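Local coordinates for protein adhesin competence repressor (Streptococcus pyogenes serotype M3, PDB 5JLU) that represses transcription as a zinc-responsive, DNA-binding regulator of the MarR family, at residues E44-L49 / T72-S77. Numbering follows the deposited sequence.
With ZN (zinc ion), chain B.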
loop_
_atom_site.group_PDB
_atom_site.type_symbol
_atom_site.label_atom_id
_atom_site.label_comp_id
_atom_site.label_asym_id
_atom_site.label_seq_id
_atom_site.Cartn_x
_atom_site.Cartn_y
_atom_site.Cartn_z
ATOM N N GLU A 44 0.192 4.834 12.149
ATOM C CA GLU A 44 1.598 5.250 12.265
ATOM C C GLU A 44 1.826 6.671 11.745
ATOM O O GLU A 44 2.713 7.371 12.251
ATOM C CB GLU A 44 2.543 4.345 11.456
ATOM C CG GLU A 44 2.729 2.965 12.015
ATOM C CD GLU A 44 3.463 1.998 11.052
ATOM O OE1 GLU A 44 3.274 2.018 9.811
ATOM O OE2 GLU A 44 4.293 1.233 11.522
ATOM N N HIS A 45 1.071 7.084 10.713
ATOM C CA HIS A 45 1.241 8.394 10.156
ATOM C C HIS A 45 0.542 9.482 10.978
ATOM O O HIS A 45 1.019 10.602 11.007
ATOM C CB HIS A 45 0.907 8.442 8.660
ATOM C CG HIS A 45 2.019 7.853 7.909
ATOM N ND1 HIS A 45 3.044 8.620 7.419
ATOM C CD2 HIS A 45 2.419 6.567 7.808
ATOM C CE1 HIS A 45 4.003 7.832 6.975
ATOM N NE2 HIS A 45 3.642 6.583 7.196
ATOM N N ILE A 46 -0.507 9.109 11.706
ATOM C CA ILE A 46 -1.020 9.983 12.762
ATOM C C ILE A 46 0.063 10.217 13.826
ATOM O O ILE A 46 0.339 11.366 14.247
ATOM C CB ILE A 46 -2.300 9.407 13.389
ATOM C CG1 ILE A 46 -3.423 9.568 12.364
ATOM C CG2 ILE A 46 -2.644 10.080 14.737
ATOM C CD1 ILE A 46 -4.699 8.800 12.731
ATOM N N LEU A 47 0.646 9.145 14.309
ATOM C CA LEU A 47 1.662 9.284 15.327
ATOM C C LEU A 47 2.793 10.115 14.721
ATOM O O LEU A 47 3.209 11.059 15.366
ATOM C CB LEU A 47 2.142 7.929 15.882
ATOM C CG LEU A 47 1.131 7.048 16.648
ATOM C CD1 LEU A 47 1.759 5.722 17.023
ATOM C CD2 LEU A 47 0.574 7.642 17.894
ATOM N N MET A 48 3.243 9.841 13.475
ATOM C CA MET A 48 4.300 10.704 12.866
ATOM C C MET A 48 3.942 12.222 12.922
ATOM O O MET A 48 4.759 13.074 13.314
ATOM C CB MET A 48 4.603 10.265 11.430
ATOM C CG MET A 48 5.595 11.114 10.658
ATOM S SD MET A 48 6.028 10.397 9.054
ATOM C CE MET A 48 7.214 9.226 9.570
ATOM N N LEU A 49 2.734 12.578 12.507
ATOM C CA LEU A 49 2.387 13.994 12.428
ATOM C C LEU A 49 2.244 14.605 13.840
ATOM O O LEU A 49 2.590 15.803 14.080
ATOM C CB LEU A 49 1.103 14.201 11.615
ATOM C CG LEU A 49 1.185 13.929 10.113
ATOM C CD1 LEU A 49 -0.211 13.914 9.541
ATOM C CD2 LEU A 49 2.020 15.011 9.390
ATOM N N THR A 72 -10.994 9.591 13.348
ATOM C CA THR A 72 -11.675 9.344 14.626
ATOM C C THR A 72 -11.587 7.879 15.020
ATOM O O THR A 72 -11.320 7.552 16.161
ATOM C CB THR A 72 -13.177 9.723 14.499
ATOM O OG1 THR A 72 -13.260 11.126 14.264
ATOM C CG2 THR A 72 -13.990 9.437 15.807
ATOM N N LYS A 73 -11.810 7.010 14.063
ATOM C CA LYS A 73 -11.626 5.581 14.252
ATOM C C LYS A 73 -10.153 5.196 14.646
ATOM O O LYS A 73 -9.926 4.561 15.659
ATOM C CB LYS A 73 -12.098 4.870 12.981
ATOM C CG LYS A 73 -12.242 3.367 13.112
ATOM C CD LYS A 73 -13.630 2.890 12.631
ATOM C CE LYS A 73 -13.883 1.426 12.982
ATOM N NZ LYS A 73 -12.775 0.584 12.445
ATOM N N ALA A 74 -9.172 5.638 13.873
ATOM C CA ALA A 74 -7.763 5.372 14.166
ATOM C C ALA A 74 -7.324 5.942 15.510
ATOM O O ALA A 74 -6.627 5.270 16.268
ATOM C CB ALA A 74 -6.875 5.972 13.092
ATOM N N ILE A 75 -7.792 7.137 15.837
ATOM C CA ILE A 75 -7.518 7.707 17.154
ATOM C C ILE A 75 -8.183 6.955 18.334
ATOM O O ILE A 75 -7.531 6.728 19.378
ATOM C CB ILE A 75 -7.841 9.182 17.211
ATOM C CG1 ILE A 75 -6.826 9.996 16.371
ATOM C CG2 ILE A 75 -7.785 9.681 18.658
ATOM C CD1 ILE A 75 -7.206 11.437 16.197
ATOM N N LYS A 76 -9.425 6.524 18.197
ATOM C CA LYS A 76 -10.012 5.698 19.263
ATOM C C LYS A 76 -9.190 4.427 19.571
ATOM O O LYS A 76 -8.882 4.090 20.734
ATOM C CB LYS A 76 -11.426 5.339 18.922
ATOM C CG LYS A 76 -12.412 6.443 19.277
ATOM C CD LYS A 76 -13.828 6.095 18.779
ATOM C CE LYS A 76 -14.657 7.402 18.940
ATOM N NZ LYS A 76 -16.024 7.249 18.337
ATOM N N SER A 77 -8.786 3.744 18.520
ATOM C CA SER A 77 -7.959 2.527 18.719
ATOM C C SER A 77 -6.606 2.878 19.332
ATOM O O SER A 77 -6.079 2.171 20.169
ATOM C CB SER A 77 -7.819 1.801 17.354
ATOM O OG SER A 77 -6.758 0.921 17.337
HETATM ZN ZN ZN B . 4.846 4.838 7.186
HETATM O O HOH W 1 3.210 3.497 7.788
HETATM O O HOH W 2 4.210 4.505 5.133
HETATM O O HOH W 3 5.940 3.150 6.943
#
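Ile46 holds CG1 anti to its carbonyl carbon (chi1 -72°) and then runs on extended through chi2 (169°), so that CD1 reaches straight out from helix 41-52 to meet Ala74 and Ile75 on helix 68-80. CD1 lies 3.6 Å from Ala74 CB, end against end, and 4.4 Å from Ile75 CG1, which it meets along the flank of that side chain. A long branched residue suits one helix here and a small one the other: the isoleucine extends nearly half of the way across, the CA atoms of Ile46 and Ile75 being 8.2 Å apart, while the alanine methyl offers a short landing place. All three residues are buried, and Leu64 and Leu60 of helix 57-64 extend the apolar core around Ile46 and Ile75 respectively. His45, next to Ile46, turns instead to the zinc ion, binding it through NE2 at 2.1 Å alongside His111, His115 and three waters. One of these waters donates to Glu44 OE1 at 2.5 Å, so Glu44 is a second-shell residue that probably helps to position a first-shell water. Helix 41-52 thus joins the zinc site to helix 68-80, probably the DNA-recognition helix, within the winged helix-turn-helix fold of MarR regulators.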